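Local coordinates for ethyl tert-butyl ether degradation EthD protein (Ralstonia eutropha JMP134, PDB 3BF4) that is of unknown function but, as a member of the EthD family, may have an oxidoreductase activity, at residues A33-H37 with A38-D42. The protein carries 3 engineered substitutions. Numbering follows the deposited sequence. Where two conformers were deposited one is given.
Sequences ARFDH and AYYCD. With EDO (1,2-ethanediol), chain C.
Where the loop enters helix 37-52, two backbone bonds between residues four apart set the first turn: Tyr40 N gives its hydrogen to Asp36 O over 3.1 Å, and Cys41 N does the same to His37 O. Asp36 stands at the N-cap, a textbook case of a side chain supplying an acceptor to first-turn N-H groups that have no preceding turn of carbonyls to bond. Its carboxylate reaches over the first turn because CG lies trans to the backbone N (chi1 -175°), and OD1 takes two backbone N-H groups. The bond from Tyr39 N to Asp36 OD1, 3.2 Å long, is nearly straight at 172° yet comes from above the carboxylate plane; that from Ala38 N is weak and bent. The other oxygen, Asp36 OD2, rests 3.5 Å from Tyr39 CB, while the Tyr39 hydroxyl is hydrogen-bonded farther off, to Asp104.

The fold is ferredoxin-like, and this helix lies against its antiparallel four-stranded sheet, which the rings of Phe35 and Tyr40 touch, Phe35 on Val77 and Ala78, Tyr40 on Cys80 and Val61. They form a T-shaped pair, centroids 5.0 Å apart and planes at 73°: the Phe35 edge meets one face of the Tyr40 ring off its centre, Phe35 CZ 3.5 Å from Tyr40 CD2. Tyr27 and Tyr108 pack on both rings. At the far end of its ring, Tyr40 OH shares a 2.8 Å hydrogen bond with O1 of a 1,2-ethanediol, most likely a crystallisation additive, which Tyr27 OH also binds. Phe35 CD1, meanwhile, sits 3.4 Å above the centre of the His37 imidazole.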
loop_
_atom_site.group_PDB
_atom_site.type_symbol
_atom_site.label_atom_id
_atom_site.label_comp_id
_atom_site.label_asym_id
_atom_site.label_seq_id
_atom_site.Cartn_x
_atom_site.Cartn_y
_atom_site.Cartn_z
ATOM N N ALA A 33 -13.742 0.075 -17.209
ATOM C CA ALA A 33 -14.195 -1.041 -16.353
ATOM C C ALA A 33 -14.936 -0.549 -15.116
ATOM O O ALA A 33 -14.668 0.538 -14.613
ATOM C CB ALA A 33 -13.022 -1.928 -15.936
ATOM N N ARG A 34 -15.848 -1.379 -14.628
ATOM C CA ARG A 34 -16.691 -1.050 -13.479
ATOM C C ARG A 34 -15.985 -1.189 -12.118
ATOM O O ARG A 34 -15.328 -2.197 -11.857
ATOM C CB ARG A 34 -17.932 -1.963 -13.495
ATOM C CG ARG A 34 -18.949 -1.749 -12.360
ATOM C CD ARG A 34 -20.175 -2.589 -12.581
ATOM N NE ARG A 34 -19.856 -4.022 -12.604
ATOM C CZ ARG A 34 -19.924 -4.879 -11.573
ATOM N NH1 ARG A 34 -20.326 -4.511 -10.349
ATOM N NH2 ARG A 34 -19.589 -6.150 -11.785
ATOM N N PHE A 35 -16.127 -0.162 -11.276
ATOM C CA PHE A 35 -15.709 -0.216 -9.874
ATOM C C PHE A 35 -16.573 0.722 -9.019
ATOM O O PHE A 35 -16.365 1.943 -9.021
ATOM C CB PHE A 35 -14.236 0.091 -9.641
ATOM C CG PHE A 35 -13.761 -0.343 -8.269
ATOM C CD1 PHE A 35 -13.939 0.478 -7.140
ATOM C CD2 PHE A 35 -13.178 -1.597 -8.099
ATOM C CE1 PHE A 35 -13.529 0.054 -5.867
ATOM C CE2 PHE A 35 -12.750 -2.027 -6.836
ATOM C CZ PHE A 35 -12.925 -1.206 -5.719
ATOM N N ASP A 36 -17.521 0.135 -8.285
ATOM C CA ASP A 36 -18.429 0.872 -7.403
ATOM C C ASP A 36 -17.679 1.146 -6.096
ATOM O O ASP A 36 -17.643 0.300 -5.212
ATOM C CB ASP A 36 -19.719 0.059 -7.180
ATOM C CG ASP A 36 -20.783 0.802 -6.359
ATOM O OD1 ASP A 36 -20.504 1.854 -5.745
ATOM O OD2 ASP A 36 -21.922 0.303 -6.315
ATOM N N HIS A 37 -17.090 2.337 -5.994
ATOM C CA HIS A 37 -16.322 2.730 -4.798
ATOM C C HIS A 37 -17.176 2.845 -3.530
ATOM O O HIS A 37 -16.654 2.610 -2.438
ATOM C CB HIS A 37 -15.569 4.051 -5.012
ATOM C CG HIS A 37 -14.528 3.991 -6.080
ATOM N ND1 HIS A 37 -13.210 3.679 -5.819
ATOM C CD2 HIS A 37 -14.607 4.212 -7.414
ATOM C CE1 HIS A 37 -12.525 3.707 -6.947
ATOM N NE2 HIS A 37 -13.347 4.028 -7.930
ATOM N N ALA A 38 -18.459 3.205 -3.675
ATOM C CA ALA A 38 -19.395 3.332 -2.539
ATOM C C ALA A 38 -19.693 1.971 -1.909
ATOM O O ALA A 38 -19.588 1.820 -0.697
ATOM C CB ALA A 38 -20.716 4.023 -2.966
ATOM N N TYR A 39 -20.063 0.991 -2.735
ATOM C CA TYR A 39 -20.341 -0.379 -2.260
ATOM C C TYR A 39 -19.083 -0.964 -1.611
ATOM O O TYR A 39 -19.137 -1.551 -0.534
ATOM C CB TYR A 39 -20.797 -1.290 -3.420
ATOM C CG TYR A 39 -21.285 -2.663 -2.981
ATOM C CD1 TYR A 39 -20.371 -3.693 -2.660
ATOM C CD2 TYR A 39 -22.657 -2.944 -2.882
ATOM C CE1 TYR A 39 -20.809 -4.950 -2.254
ATOM C CE2 TYR A 39 -23.111 -4.224 -2.470
ATOM C CZ TYR A 39 -22.177 -5.213 -2.157
ATOM O OH TYR A 39 -22.581 -6.464 -1.751
ATOM N N TYR A 40 -17.959 -0.800 -2.295
ATOM C CA TYR A 40 -16.673 -1.286 -1.812
ATOM C C TYR A 40 -16.364 -0.806 -0.394
ATOM O O TYR A 40 -16.087 -1.605 0.492
ATOM C CB TYR A 40 -15.561 -0.847 -2.770
ATOM C CG TYR A 40 -14.210 -1.381 -2.423
ATOM C CD1 TYR A 40 -14.007 -2.762 -2.281
ATOM C CD2 TYR A 40 -13.106 -0.532 -2.285
ATOM C CE1 TYR A 40 -12.749 -3.289 -1.988
ATOM C CE2 TYR A 40 -11.824 -1.059 -1.993
ATOM C CZ TYR A 40 -11.661 -2.432 -1.847
ATOM O OH TYR A 40 -10.429 -2.940 -1.546
ATOM N N CYS A 41 -16.490 0.495 -0.198
ATOM C CA CYS A 41 -16.202 1.135 1.075
ATOM C C CYS A 41 -17.216 0.911 2.211
ATOM O O CYS A 41 -16.795 0.630 3.327
ATOM C CB CYS A 41 -16.075 2.637 0.844
ATOM S SG CYS A 41 -15.703 3.571 2.302
ATOM N N ASP A 42 -18.513 1.077 1.930
ATOM C CA ASP A 42 -19.560 0.961 2.986
ATOM C C ASP A 42 -20.194 -0.425 3.137
ATOM O O ASP A 42 -20.781 -0.685 4.188
ATOM C CB ASP A 42 -20.647 2.100 3.028
ATOM C CG ASP A 42 -20.583 3.090 1.864
ATOM O OD1 ASP A 42 -19.497 3.667 1.652
ATOM O OD2 ASP A 42 -21.624 3.346 1.209
HETATM C C1 EDO C . -11.024 -6.324 -0.244
HETATM O O1 EDO C . -10.561 -5.761 -1.488
HETATM C C2 EDO C . -11.212 -7.843 -0.306
HETATM O O2 EDO C . -11.502 -8.280 -1.638
#